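Local structure of uncharacterized protein UL16 (Human herpesvirus 5 strain ad169, 2WY3) at residues C12-V16 against T17-S21. The protein helps the virus evade immunity by blocking KLRK1 binding to ULBP1 and ULBP2 and sequestering KLRK1 ligands inside the cell, which inhibits NK-cell activation. Sequence-based numbering, arbitrary orientation.
With NAG (2-acetamido-2-deoxy-beta-D-glucopyranose), chain H.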
loop_
_atom_site.group_PDB
_atom_site.type_symbol
_atom_site.label_atom_id
_atom_site.label_comp_id
_atom_site.label_asym_id
_atom_site.label_seq_id
_atom_site.Cartn_x
_atom_site.Cartn_y
_atom_site.Cartn_z
ATOM N N CYS B 12 21.028 16.450 8.451
ATOM C CA CYS B 12 22.182 15.932 7.761
ATOM C C CYS B 12 22.261 16.472 6.334
ATOM O O CYS B 12 21.266 16.673 5.653
ATOM C CB CYS B 12 22.266 14.395 7.877
ATOM S SG CYS B 12 21.101 13.324 6.966
ATOM N N ARG B 13 23.481 16.790 5.920
ATOM C CA ARG B 13 23.685 17.277 4.558
ATOM C C ARG B 13 23.850 16.064 3.647
ATOM O O ARG B 13 24.745 15.247 3.852
ATOM C CB ARG B 13 24.919 18.175 4.480
ATOM C CG ARG B 13 25.253 18.670 3.078
ATOM C CD ARG B 13 24.269 19.721 2.605
ATOM N NE ARG B 13 24.053 20.752 3.616
ATOM C CZ ARG B 13 24.859 21.791 3.813
ATOM N NH1 ARG B 13 25.946 21.944 3.069
ATOM N NH2 ARG B 13 24.578 22.677 4.759
ATOM N N LEU B 14 22.981 15.932 2.650
ATOM C CA LEU B 14 23.031 14.768 1.778
ATOM C C LEU B 14 24.265 14.789 0.888
ATOM O O LEU B 14 24.561 15.792 0.243
ATOM C CB LEU B 14 21.764 14.669 0.913
ATOM C CG LEU B 14 21.782 13.524 -0.098
ATOM C CD1 LEU B 14 21.785 12.177 0.627
ATOM C CD2 LEU B 14 20.591 13.623 -1.043
ATOM N N ASN B 15 24.996 13.684 0.875
ATOM C CA ASN B 15 26.089 13.510 -0.072
ATOM C C ASN B 15 25.839 12.217 -0.821
ATOM O O ASN B 15 26.078 11.129 -0.287
ATOM C CB ASN B 15 27.429 13.457 0.654
ATOM C CG ASN B 15 28.609 13.339 -0.301
ATOM O OD1 ASN B 15 28.477 12.816 -1.409
ATOM N ND2 ASN B 15 29.769 13.825 0.130
ATOM N N VAL B 16 25.340 12.324 -2.049
ATOM C CA VAL B 16 24.878 11.136 -2.765
ATOM C C VAL B 16 26.010 10.149 -3.036
ATOM O O VAL B 16 25.773 8.943 -3.180
ATOM C CB VAL B 16 24.135 11.491 -4.087
ATOM C CG1 VAL B 16 22.861 12.283 -3.782
ATOM C CG2 VAL B 16 25.058 12.267 -5.018
ATOM N N THR B 17 27.235 10.661 -3.087
ATOM C CA THR B 17 28.409 9.828 -3.328
ATOM C C THR B 17 28.666 8.856 -2.170
ATOM O O THR B 17 29.360 7.856 -2.333
ATOM C CB THR B 17 29.659 10.697 -3.567
ATOM O OG1 THR B 17 29.364 11.679 -4.568
ATOM C CG2 THR B 17 30.830 9.844 -4.030
ATOM N N GLU B 18 28.101 9.145 -1.001
ATOM C CA GLU B 18 28.328 8.301 0.163
ATOM C C GLU B 18 27.275 7.200 0.288
ATOM O O GLU B 18 27.451 6.261 1.063
ATOM C CB GLU B 18 28.329 9.132 1.447
ATOM C CG GLU B 18 29.507 10.078 1.573
ATOM C CD GLU B 18 29.369 11.008 2.758
ATOM O OE1 GLU B 18 28.345 10.910 3.471
ATOM O OE2 GLU B 18 30.280 11.837 2.977
ATOM N N LEU B 19 26.191 7.310 -0.473
ATOM C CA LEU B 19 25.064 6.388 -0.279
ATOM C C LEU B 19 25.418 4.928 -0.556
ATOM O O LEU B 19 24.952 4.034 0.148
ATOM C CB LEU B 19 23.857 6.795 -1.135
ATOM C CG LEU B 19 23.202 8.125 -0.770
ATOM C CD1 LEU B 19 22.064 8.428 -1.740
ATOM C CD2 LEU B 19 22.703 8.096 0.661
ATOM N N ALA B 20 26.218 4.678 -1.589
ATOM C CA ALA B 20 26.533 3.298 -1.957
ATOM C C ALA B 20 27.103 2.488 -0.787
ATOM O O ALA B 20 26.762 1.316 -0.619
ATOM C CB ALA B 20 27.482 3.253 -3.154
ATOM N N SER B 21 27.961 3.119 0.012
ATOM C CA SER B 21 28.650 2.440 1.110
ATOM C C SER B 21 27.860 2.324 2.423
ATOM O O SER B 21 28.288 1.634 3.352
ATOM C CB SER B 21 30.015 3.096 1.373
ATOM O OG SER B 21 29.853 4.421 1.866
HETATM C C1 NAG H . 30.839 13.423 -0.754
HETATM C C2 NAG H . 31.842 14.542 -0.471
HETATM C C3 NAG H . 33.220 14.236 -1.045
HETATM C C4 NAG H . 33.669 12.837 -0.659
HETATM C C5 NAG H . 32.600 11.800 -0.974
HETATM C C6 NAG H . 33.011 10.450 -0.399
HETATM C C7 NAG H . 31.100 16.835 -0.215
HETATM C C8 NAG H . 30.557 18.071 -0.869
HETATM N N2 NAG H . 31.356 15.798 -1.012
HETATM O O3 NAG H . 34.154 15.169 -0.549
HETATM O O4 NAG H . 34.851 12.520 -1.363
HETATM O O5 NAG H . 31.353 12.152 -0.407
HETATM O O6 NAG H . 33.067 10.559 1.009
HETATM O O7 NAG H . 31.293 16.806 1.000
HETATM O O HOH W 1 29.806 14.702 2.848
HETATM O O HOH W 2 26.907 6.314 -3.832
#
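N15 and V16 turn the chain over onto E18 and L19 in two consecutive i-to-i+3 backbone bonds: E18 N donates to N15 O at 2.9 Å, and L19 N to V16 O at 3.2 Å. Residues T17 to S21 continue with helical backbone angles but without a regular helical bonding pattern. A water extends the turn: it donates to V16 O, accepts from A20 N, and reaches T17 O weakly.

The side chain of N15 carries the sugar. Its CG lies anti to the backbone N (chi1 -177°), which places OD1 over the start of the turn. There N15 OD1 accepts a weak, bent bond from T17 N (3.0 Å, 131° at the hydrogen). The other arm of the amide, ND2, is bonded covalently to C1 of N-acetylglucosamine. E18 reaches back alongside this linkage. E18 CG lies 3.4 Å from the ring oxygen O5 of the sugar. That CG is anti to the carbonyl carbon and the chain then runs extended (chi2 172°), which carries the carboxylate back beside CB and ND2 of N15. A second water joins the three groups: it accepts from N15 ND2, donates to E18 OE2 and donates to the acetamido oxygen O7. This network probably limits rotation of the sugar about its linkage.

L19 is buried, and its side chain turns back toward 14-16. L19 CD2 meets L14 CD1 at 4.2 Å, and the two side chains cross at about a right angle. Both leucines also touch L115, so the turn packs on strand 110-118 of the six-stranded sheet.

N15-V16-T17 is an N-X-T sequon, here glycosylated, in the loop between strands 10-13 and 27-31. The weak OD1 bond to the N-H two residues on makes an Asx turn overlapping two successive type I beta turns, 15-18 and 16-19.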